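Local coordinates for xanthomonas outer protein D (Xanthomonas euvesicatoria, PDB 2OIX) that acts as a type III secreted cysteine protease that removes SUMO from its conjugates, here as the inactive catalytic fragment, at residues Ala27-Phe32 with Pro62-Leu67; Ile69-Ala74 with Gln99-Gln104; Tyr92-Met97 with His123-Ala128. The protein carries 1 engineered substitution. One frame throughout, in Å; residues are numbered along the deposited sequence.

Overall arrangement
All three contacts involve one mixed sheet of the Ulp1-type catalytic domain. Contacts 1 and 3 each pair an outermost strand in parallel with its neighbour, and their centres are about 18 Å apart, on opposite sides of the chain's centre. Contact 2 shares strand 64-71 with contact 1 but reaches the start of helix 102-114; the centres of contacts 1 and 2 are about 23 Å apart. Each contact is partly buried. Contact 1 combines backbone bonds with apolar and aromatic packing; contact 2 rests on glutamine amides near the surface; contact 3 adds a histidine-carboxylate bond and waters. Contacts 2 and 3 touch, chiefly through Lys100 NZ and Asp95 O, 2.9 Å apart.

Contact 1 (Ala27-Phe32 with Pro62-Leu67); sequences AHLLHF and PPIVFL
His31 O is gripped by two groups of 62-67: Phe66 N donates to it at 2.9 Å with an N-H...O angle of 162°, and the CA of Val65 adds a CA-H...O contact at 3.3 Å. The amide of the same residue, His31 N, donates to Ile64 O at 2.9 Å. Ile64 N completes the series with a 3.0 Å bond to Leu29 O. Because His31 bonds through both N and O to Ile64 and Phe66, on either side of its partner Val65, and the strand directions differ by 17°, the pairing is parallel, with Leu30, His31 and Phe32 set beside Ile64, Val65 and Phe66. Where the pairing begins, the two prolines close round the same Leu29 carbonyl, Pro62 CB lying 3.4 Å from Leu29 O.

Side chains separate cleanly onto two faces. On one, Phe32 and Phe66 run side by side in the same direction, yet their planes stand 54° apart with centroids 5.5 Å from each other, an oblique pair. The CD1-CE1 side of Phe32 meets Phe66 around CD2. From two residues before Phe32, Leu30 reaches diagonally to the edge of the Phe66 ring, its CD2 coming within 3.7 Å of Phe66 CE2. On the other face, CG of His31 is turned anti to the backbone N, which lays the imidazole beside Val65. There His31 CD2 meets Val65 CG1 at 4.0 Å, near the ring plane.

Helix 136-153 covers the Leu30, Phe32 and Phe66 face through Ala148, Ile144 and Leu147, while helix 7-20 closes over Phe32. Strand 30-32 is an outermost strand of the sheet, and the chain passes through helices 35-40 and 46-57 before returning in parallel as strand 64-71, a helix-linked parallel pairing at one margin of the Ulp1-type catalytic domain.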
loop_
_atom_site.group_PDB
_atom_site.type_symbol
_atom_site.label_atom_id
_atom_site.label_comp_id
_atom_site.label_asym_id
_atom_site.label_seq_id
_atom_site.Cartn_x
_atom_site.Cartn_y
_atom_site.Cartn_z
ATOM N N ALA A 27 -14.536 7.332 2.665
ATOM C CA ALA A 27 -14.090 5.992 2.243
ATOM C C ALA A 27 -13.939 5.831 0.699
ATOM O O ALA A 27 -13.131 5.015 0.234
ATOM C CB ALA A 27 -14.986 4.962 2.770
ATOM N N HIS A 28 -14.743 6.589 -0.057
ATOM C CA HIS A 28 -14.667 6.607 -1.521
ATOM C C HIS A 28 -13.374 7.221 -2.055
ATOM O O HIS A 28 -13.122 7.146 -3.270
ATOM C CB HIS A 28 -15.868 7.316 -2.123
ATOM C CG HIS A 28 -15.963 8.752 -1.740
ATOM N ND1 HIS A 28 -16.374 9.154 -0.491
ATOM C CD2 HIS A 28 -15.673 9.879 -2.427
ATOM C CE1 HIS A 28 -16.346 10.472 -0.430
ATOM N NE2 HIS A 28 -15.938 10.933 -1.595
ATOM N N LEU A 29 -12.593 7.864 -1.190
ATOM C CA LEU A 29 -11.266 8.396 -1.613
ATOM C C LEU A 29 -10.208 7.290 -1.685
ATOM O O LEU A 29 -9.144 7.492 -2.257
ATOM C CB LEU A 29 -10.743 9.499 -0.689
ATOM C CG LEU A 29 -11.588 10.719 -0.308
ATOM C CD1 LEU A 29 -10.754 11.653 0.576
ATOM C CD2 LEU A 29 -12.041 11.401 -1.557
ATOM N N LEU A 30 -10.491 6.139 -1.083
ATOM C CA LEU A 30 -9.466 5.082 -0.889
ATOM C C LEU A 30 -9.535 4.006 -1.951
ATOM O O LEU A 30 -10.642 3.581 -2.334
ATOM C CB LEU A 30 -9.661 4.385 0.462
ATOM C CG LEU A 30 -9.727 5.265 1.713
ATOM C CD1 LEU A 30 -10.107 4.459 2.948
ATOM C CD2 LEU A 30 -8.418 5.949 1.944
ATOM N N HIS A 31 -8.364 3.555 -2.415
ATOM C CA HIS A 31 -8.280 2.344 -3.264
ATOM C C HIS A 31 -7.178 1.402 -2.736
ATOM O O HIS A 31 -6.014 1.806 -2.661
ATOM C CB HIS A 31 -7.996 2.700 -4.714
ATOM C CG HIS A 31 -7.920 1.505 -5.615
ATOM N ND1 HIS A 31 -9.043 0.839 -6.052
ATOM C CD2 HIS A 31 -6.856 0.840 -6.133
ATOM C CE1 HIS A 31 -8.679 -0.180 -6.812
ATOM N NE2 HIS A 31 -7.357 -0.209 -6.868
ATOM N N PHE A 32 -7.562 0.187 -2.326
ATOM C CA PHE A 32 -6.596 -0.812 -1.885
ATOM C C PHE A 32 -6.203 -1.649 -3.077
ATOM O O PHE A 32 -7.000 -2.452 -3.623
ATOM C CB PHE A 32 -7.176 -1.673 -0.739
ATOM C CG PHE A 32 -7.694 -0.851 0.401
ATOM C CD1 PHE A 32 -6.925 0.187 0.936
ATOM C CD2 PHE A 32 -8.957 -1.100 0.938
ATOM C CE1 PHE A 32 -7.397 0.958 1.991
ATOM C CE2 PHE A 32 -9.443 -0.314 2.005
ATOM C CZ PHE A 32 -8.651 0.717 2.530
ATOM N N PRO A 62 -10.059 5.832 -7.427
ATOM C CA PRO A 62 -9.935 6.837 -6.362
ATOM C C PRO A 62 -8.510 7.345 -6.125
ATOM O O PRO A 62 -7.544 6.653 -6.446
ATOM C CB PRO A 62 -10.435 6.103 -5.139
ATOM C CG PRO A 62 -11.382 5.052 -5.709
ATOM C CD PRO A 62 -10.709 4.605 -6.941
ATOM N N PRO A 63 -8.379 8.568 -5.589
ATOM C CA PRO A 63 -7.085 9.247 -5.641
ATOM C C PRO A 63 -6.085 8.889 -4.535
ATOM O O PRO A 63 -4.920 9.274 -4.633
ATOM C CB PRO A 63 -7.500 10.726 -5.553
ATOM C CG PRO A 63 -8.646 10.628 -4.493
ATOM C CD PRO A 63 -9.426 9.442 -5.021
ATOM N N ILE A 64 -6.501 8.154 -3.507
ATOM C CA ILE A 64 -5.557 7.758 -2.440
ATOM C C ILE A 64 -5.381 6.247 -2.546
ATOM O O ILE A 64 -6.250 5.510 -2.216
ATOM C CB ILE A 64 -5.995 8.169 -1.038
ATOM C CG1 ILE A 64 -6.065 9.690 -0.928
ATOM C CG2 ILE A 64 -4.981 7.664 0.002
ATOM C CD1 ILE A 64 -6.590 10.242 0.340
ATOM N N VAL A 65 -4.241 5.804 -3.040
ATOM C CA VAL A 65 -4.088 4.409 -3.444
ATOM C C VAL A 65 -2.990 3.782 -2.612
ATOM O O VAL A 65 -1.858 4.359 -2.539
ATOM C CB VAL A 65 -3.695 4.346 -4.944
ATOM C CG1 VAL A 65 -3.574 2.921 -5.425
ATOM C CG2 VAL A 65 -4.765 5.058 -5.796
ATOM N N PHE A 66 -3.321 2.648 -1.966
ATOM C CA PHE A 66 -2.399 1.798 -1.210
ATOM C C PHE A 66 -1.899 0.654 -2.064
ATOM O O PHE A 66 -2.684 -0.238 -2.439
ATOM C CB PHE A 66 -3.116 1.261 0.066
ATOM C CG PHE A 66 -3.613 2.366 0.911
ATOM C CD1 PHE A 66 -2.843 2.822 1.993
ATOM C CD2 PHE A 66 -4.814 3.046 0.570
ATOM C CE1 PHE A 66 -3.271 3.952 2.753
ATOM C CE2 PHE A 66 -5.247 4.125 1.329
ATOM C CZ PHE A 66 -4.481 4.558 2.447
ATOM N N LEU A 67 -0.596 0.656 -2.342
ATOM C CA LEU A 67 0.002 -0.312 -3.257
ATOM C C LEU A 67 0.979 -1.183 -2.518
ATOM O O LEU A 67 2.065 -0.714 -2.129
ATOM C CB LEU A 67 0.781 0.415 -4.356
ATOM C CG LEU A 67 -0.067 1.423 -5.172
ATOM C CD1 LEU A 67 0.528 2.807 -5.165
ATOM C CD2 LEU A 67 -0.221 0.985 -6.596
#

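Contact 2 (Ile69-Ala74 with Gln99-Gln104); sequences INQPNA and QKDPQQ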
loop_
_atom_site.group_PDB
_atom_site.type_symbol
_atom_site.label_atom_id
_atom_site.label_comp_id
_atom_site.label_asym_id
_atom_site.label_seq_id
_atom_site.Cartn_x
_atom_site.Cartn_y
_atom_site.Cartn_z
ATOM N N ILE A 69 3.860 -3.607 -2.227
ATOM C CA ILE A 69 5.008 -3.877 -3.087
ATOM C C ILE A 69 5.604 -5.244 -2.674
ATOM O O ILE A 69 6.159 -5.341 -1.614
ATOM C CB ILE A 69 6.050 -2.749 -2.968
ATOM C CG1 ILE A 69 5.437 -1.356 -3.253
ATOM C CG2 ILE A 69 7.240 -2.996 -3.914
ATOM C CD1 ILE A 69 4.766 -1.190 -4.564
ATOM N N ASN A 70 5.470 -6.261 -3.521
ATOM C CA ASN A 70 5.948 -7.607 -3.264
ATOM C C ASN A 70 7.330 -7.830 -3.838
ATOM O O ASN A 70 7.517 -7.724 -5.032
ATOM C CB ASN A 70 4.973 -8.635 -3.882
ATOM C CG ASN A 70 5.214 -10.032 -3.401
ATOM O OD1 ASN A 70 5.974 -10.272 -2.454
ATOM N ND2 ASN A 70 4.521 -10.974 -4.011
ATOM N N GLN A 71 8.290 -8.145 -2.989
ATOM C CA GLN A 71 9.506 -8.752 -3.476
ATOM C C GLN A 71 9.279 -10.263 -3.304
ATOM O O GLN A 71 9.268 -10.755 -2.183
ATOM C CB GLN A 71 10.750 -8.257 -2.721
ATOM C CG GLN A 71 12.061 -8.616 -3.429
ATOM C CD GLN A 71 13.347 -8.179 -2.686
ATOM O OE1 GLN A 71 14.404 -8.761 -2.903
ATOM N NE2 GLN A 71 13.258 -7.170 -1.845
ATOM N N PRO A 72 9.040 -10.975 -4.422
ATOM C CA PRO A 72 8.478 -12.332 -4.423
ATOM C C PRO A 72 9.250 -13.286 -3.519
ATOM O O PRO A 72 10.475 -13.397 -3.643
ATOM C CB PRO A 72 8.595 -12.755 -5.885
ATOM C CG PRO A 72 8.557 -11.469 -6.652
ATOM C CD PRO A 72 9.304 -10.487 -5.792
ATOM N N ASN A 73 8.520 -13.920 -2.597
ATOM C CA ASN A 73 9.078 -14.806 -1.563
ATOM C C ASN A 73 10.208 -14.188 -0.757
ATOM O O ASN A 73 11.065 -14.907 -0.231
ATOM C CB ASN A 73 9.568 -16.129 -2.163
ATOM C CG ASN A 73 8.555 -16.763 -3.071
ATOM O OD1 ASN A 73 8.330 -16.289 -4.188
ATOM N ND2 ASN A 73 7.943 -17.852 -2.607
ATOM N N ALA A 74 10.218 -12.866 -0.659
ATOM C CA ALA A 74 11.329 -12.190 0.000
ATOM C C ALA A 74 10.871 -11.139 1.019
ATOM O O ALA A 74 11.326 -11.148 2.170
ATOM C CB ALA A 74 12.301 -11.565 -1.049
ATOM N N GLN A 99 17.629 -3.537 7.832
ATOM C CA GLN A 99 18.678 -3.157 6.898
ATOM C C GLN A 99 18.132 -3.217 5.473
ATOM O O GLN A 99 18.033 -4.293 4.864
ATOM C CB GLN A 99 19.928 -4.028 7.081
ATOM C CG GLN A 99 20.764 -3.659 8.311
ATOM C CD GLN A 99 21.628 -4.802 8.801
ATOM O OE1 GLN A 99 21.409 -5.960 8.439
ATOM N NE2 GLN A 99 22.620 -4.485 9.634
ATOM N N LYS A 100 17.760 -2.042 4.968
ATOM C CA LYS A 100 17.223 -1.888 3.613
ATOM C C LYS A 100 18.116 -2.538 2.566
ATOM O O LYS A 100 19.347 -2.600 2.705
ATOM C CB LYS A 100 16.979 -0.402 3.277
ATOM C CG LYS A 100 15.618 0.194 3.729
ATOM C CD LYS A 100 15.340 0.084 5.244
ATOM C CE LYS A 100 14.010 0.736 5.653
ATOM N NZ LYS A 100 13.635 0.532 7.098
ATOM N N ASP A 101 17.463 -3.037 1.525
ATOM C CA ASP A 101 18.087 -3.660 0.356
ATOM C C ASP A 101 17.684 -2.800 -0.841
ATOM O O ASP A 101 16.524 -2.353 -0.882
ATOM C CB ASP A 101 17.490 -5.064 0.212
ATOM C CG ASP A 101 17.796 -5.699 -1.115
ATOM O OD1 ASP A 101 18.977 -5.954 -1.393
ATOM O OD2 ASP A 101 16.841 -5.967 -1.866
ATOM N N PRO A 102 18.596 -2.575 -1.818
ATOM C CA PRO A 102 18.197 -1.661 -2.926
ATOM C C PRO A 102 17.030 -2.196 -3.735
ATOM O O PRO A 102 16.292 -1.405 -4.338
ATOM C CB PRO A 102 19.457 -1.532 -3.802
ATOM C CG PRO A 102 20.394 -2.644 -3.339
ATOM C CD PRO A 102 19.945 -3.135 -1.991
ATOM N N GLN A 103 16.792 -3.509 -3.703
ATOM C CA GLN A 103 15.711 -4.038 -4.539
ATOM C C GLN A 103 14.333 -3.482 -4.166
ATOM O O GLN A 103 13.569 -3.111 -5.056
ATOM C CB GLN A 103 15.680 -5.579 -4.693
ATOM C CG GLN A 103 14.798 -5.966 -5.934
ATOM C CD GLN A 103 14.687 -7.447 -6.264
ATOM O OE1 GLN A 103 15.612 -8.232 -6.025
ATOM N NE2 GLN A 103 13.526 -7.843 -6.819
ATOM N N GLN A 104 14.039 -3.390 -2.876
ATOM C CA GLN A 104 12.677 -2.993 -2.439
ATOM C C GLN A 104 12.266 -1.588 -2.902
ATOM O O GLN A 104 11.176 -1.399 -3.474
ATOM C CB GLN A 104 12.547 -3.134 -0.907
ATOM C CG GLN A 104 11.060 -3.144 -0.477
ATOM C CD GLN A 104 10.330 -4.469 -0.814
ATOM O OE1 GLN A 104 10.955 -5.464 -1.128
ATOM N NE2 GLN A 104 9.020 -4.476 -0.680
#
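The side-chain amide of Gln71 has the Gln103 amide lying over one of its faces, the planes 31° apart and Gln71 CD 3.9 Å from Gln103 CD. This is contact between flat groups without a hydrogen bond: the nearest polar atoms, Gln71 OE1 and Gln103 OE1, are both acceptors and stay 3.4 Å apart. Asp101 OD2 approaches the same Gln71 amide, at a distance too long to count as a bond.

A different side chain receives the Gln71 N-H. Gln71 NE2 donates to Gln104 OE1 at 3.0 Å, with an N-H...O angle of 164°, and the oxygen lies in the Gln71 amide plane while the donor lies in the carbonyl plane of Gln104. The two amides are therefore nearly coplanar, a geometry that restrains rotation of both. Gln71 extends fully to arrive there, whereas the Gln104 chain bends at chi2 (74°), which brings its amide in to the strand. The bend also sets Gln104 OE1 only 3.2 Å from Gln71 CB. At the other end of the same amide, Gln104 NE2 makes a weak bond to Ile69 O at 3.1 Å; its stronger partner is Ser77 OG. Ile69 CG2 passes 4.0 Å from that nitrogen.

Asp101 occupies the N-cap of the helix, its OD2 accepting weakly from Gln103 N at 3.1 Å. The capping bond lies beside the two glutamines that meet the strand.

Just after Gln71, the turn bond from Ala74 N to Gln71 O, 2.8 Å, reverses the chain into strand 75-82, which pairs antiparallel with 64-71. The contact thus seats the first turn of helix 102-114 on the end of strand 64-71. Farther along that helix, Leu107 and Ala111 pack on Ile69, and Leu107 also touches Gln71.

Contact 3 (Tyr92-Met97 with His123-Ala128); sequences YHYDSM and HEMPIA
His93 and Glu124 point the same way from adjacent strands, the imidazole and carboxylate planes 69° apart. His93 ND1 donates to Glu124 OE1 at 3.1 Å, the oxygen lying in the ring plane and being met on its syn side; the bond to OE2 is weak. Glu124 gets there by bending at chi2 (68°), which brings its end back toward the histidine. Both partners are tied further: His93 NE2 bonds to Ser77 OG, and Glu124 OE1 forms a salt bridge with Arg105 of helix 102-114, so the rotation of the imidazole is fixed at both nitrogens.

The opposite face of the sheet is aromatic. Met125 runs alongside two tyrosines and meets them differently: its CG lies over one face of Tyr94, with Met125 CB 3.4 Å from Tyr94 CE1, whereas its sulfur approaches the edge of Tyr92, Met125 SD 3.8 Å from Tyr92 CD1, a Met-aromatic contact. The Tyr92 and His123 rings are inclined by only 25° but slid apart, centroids 5.6 Å from each other, so they scarcely overlap. Both tyrosine hydroxyls bond to Arg162: Tyr92 OH to its NH1, Tyr94 OH to its backbone O.

Beneath these side chains, His93 N donates to His123 O at 2.8 Å, and Met125 N returns the bond to His93 O. Beyond the pairing, Ile127 CG2 packs 3.2 Å from Asp95 O. Water 2 donates to Asp95 OD1 at 2.7 Å and also reaches Glu124 OE2.

Asp95 OD2 accepts from Met97 N, an Asx turn, and also from His75 NE2. The Asp95-His75 pair is consistent with the catalytic histidine and aspartate of Ulp1-family proteases. The two paired strands, joined through helix 102-114, form the beta-alpha-beta unit that carries this aspartate.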
loop_
_atom_site.group_PDB
_atom_site.type_symbol
_atom_site.label_atom_id
_atom_site.label_comp_id
_atom_site.label_asym_id
_atom_site.label_seq_id
_atom_site.Cartn_x
_atom_site.Cartn_y
_atom_site.Cartn_z
ATOM N N TYR A 92 4.489 8.025 -0.822
ATOM C CA TYR A 92 5.118 7.701 0.432
ATOM C C TYR A 92 5.456 6.214 0.436
ATOM O O TYR A 92 4.587 5.376 0.148
ATOM C CB TYR A 92 4.148 7.921 1.600
ATOM C CG TYR A 92 3.545 9.328 1.593
ATOM C CD1 TYR A 92 4.201 10.403 2.257
ATOM C CD2 TYR A 92 2.314 9.583 0.955
ATOM C CE1 TYR A 92 3.640 11.728 2.237
ATOM C CE2 TYR A 92 1.737 10.928 0.937
ATOM C CZ TYR A 92 2.442 11.958 1.566
ATOM O OH TYR A 92 1.918 13.192 1.604
ATOM N N HIS A 93 6.717 5.896 0.700
ATOM C CA HIS A 93 7.139 4.490 0.811
ATOM C C HIS A 93 7.528 4.091 2.228
ATOM O O HIS A 93 8.381 4.753 2.854
ATOM C CB HIS A 93 8.278 4.223 -0.211
ATOM C CG HIS A 93 8.689 2.775 -0.277
ATOM N ND1 HIS A 93 9.994 2.358 -0.122
ATOM C CD2 HIS A 93 7.961 1.649 -0.496
ATOM C CE1 HIS A 93 10.053 1.038 -0.200
ATOM N NE2 HIS A 93 8.830 0.581 -0.410
ATOM N N TYR A 94 6.911 3.016 2.735
ATOM C CA TYR A 94 7.129 2.487 4.092
ATOM C C TYR A 94 7.735 1.088 3.967
ATOM O O TYR A 94 7.136 0.177 3.366
ATOM C CB TYR A 94 5.828 2.426 4.898
ATOM C CG TYR A 94 5.007 3.750 4.944
ATOM C CD1 TYR A 94 5.176 4.633 6.001
ATOM C CD2 TYR A 94 4.025 4.044 3.999
ATOM C CE1 TYR A 94 4.441 5.815 6.112
ATOM C CE2 TYR A 94 3.256 5.246 4.075
ATOM C CZ TYR A 94 3.473 6.121 5.169
ATOM O OH TYR A 94 2.759 7.288 5.289
ATOM N N ASP A 95 8.945 0.961 4.478
ATOM C CA ASP A 95 9.642 -0.328 4.490
ATOM C C ASP A 95 10.077 -0.665 5.909
ATOM O O ASP A 95 10.787 0.105 6.547
ATOM C CB ASP A 95 10.830 -0.246 3.518
ATOM C CG ASP A 95 11.571 -1.585 3.361
ATOM O OD1 ASP A 95 12.373 -1.706 2.411
ATOM O OD2 ASP A 95 11.393 -2.511 4.186
ATOM N N SER A 96 9.666 -1.820 6.415
ATOM C CA SER A 96 9.866 -2.112 7.770
ATOM C C SER A 96 11.192 -2.851 7.989
ATOM O O SER A 96 11.547 -3.223 9.150
ATOM C CB SER A 96 8.694 -2.961 8.213
ATOM O OG SER A 96 8.635 -4.170 7.472
ATOM N N MET A 97 11.907 -3.127 6.895
ATOM C CA MET A 97 13.119 -3.958 6.941
ATOM C C MET A 97 14.222 -3.167 7.583
ATOM O O MET A 97 14.531 -2.063 7.135
ATOM C CB MET A 97 13.571 -4.419 5.551
ATOM C CG MET A 97 14.670 -5.521 5.592
ATOM S SD MET A 97 15.278 -6.044 3.949
ATOM C CE MET A 97 14.119 -7.387 3.606
ATOM N N HIS A 123 8.610 9.891 -0.854
ATOM C CA HIS A 123 9.240 10.102 0.432
ATOM C C HIS A 123 9.525 8.762 1.049
ATOM O O HIS A 123 8.631 7.917 1.094
ATOM C CB HIS A 123 8.332 10.910 1.362
ATOM C CG HIS A 123 7.964 12.259 0.843
ATOM N ND1 HIS A 123 8.795 13.346 0.973
ATOM C CD2 HIS A 123 6.858 12.702 0.199
ATOM C CE1 HIS A 123 8.217 14.407 0.431
ATOM N NE2 HIS A 123 7.044 14.041 -0.055
ATOM N N GLU A 124 10.755 8.516 1.487
ATOM C CA GLU A 124 11.009 7.313 2.283
ATOM C C GLU A 124 10.584 7.558 3.732
ATOM O O GLU A 124 11.263 8.280 4.470
ATOM C CB GLU A 124 12.493 6.910 2.233
ATOM C CG GLU A 124 12.775 5.502 2.748
ATOM C CD GLU A 124 12.194 4.376 1.841
ATOM O OE1 GLU A 124 11.964 4.604 0.636
ATOM O OE2 GLU A 124 11.979 3.266 2.353
ATOM N N MET A 125 9.495 6.916 4.154
ATOM C CA MET A 125 8.848 7.235 5.428
ATOM C C MET A 125 9.164 6.263 6.533
ATOM O O MET A 125 9.359 5.082 6.272
ATOM C CB MET A 125 7.339 7.278 5.242
ATOM C CG MET A 125 6.897 8.285 4.212
ATOM S SD MET A 125 7.014 9.946 4.816
ATOM C CE MET A 125 5.665 10.039 5.995
ATOM N N PRO A 126 9.214 6.767 7.785
ATOM C CA PRO A 126 9.382 5.863 8.915
ATOM C C PRO A 126 8.127 5.028 9.206
ATOM O O PRO A 126 6.958 5.519 9.179
ATOM C CB PRO A 126 9.719 6.798 10.079
ATOM C CG PRO A 126 9.054 8.107 9.738
ATOM C CD PRO A 126 9.105 8.184 8.206
ATOM N N ILE A 127 8.403 3.756 9.479
ATOM C CA ILE A 127 7.410 2.791 9.889
ATOM C C ILE A 127 8.084 1.906 10.939
ATOM O O ILE A 127 9.292 1.679 10.872
ATOM C CB ILE A 127 6.936 1.951 8.702
ATOM C CG1 ILE A 127 5.838 0.973 9.121
ATOM C CG2 ILE A 127 8.140 1.239 8.034
ATOM C CD1 ILE A 127 4.937 0.553 7.973
ATOM N N ALA A 128 7.306 1.425 11.901
ATOM C CA ALA A 128 7.830 0.486 12.897
ATOM C C ALA A 128 8.750 -0.527 12.195
ATOM O O ALA A 128 8.401 -1.049 11.120
ATOM C CB ALA A 128 6.688 -0.224 13.606
HETATM O O HOH W 1 10.564 3.404 4.860
HETATM O O HOH W 2 13.094 0.500 1.074
#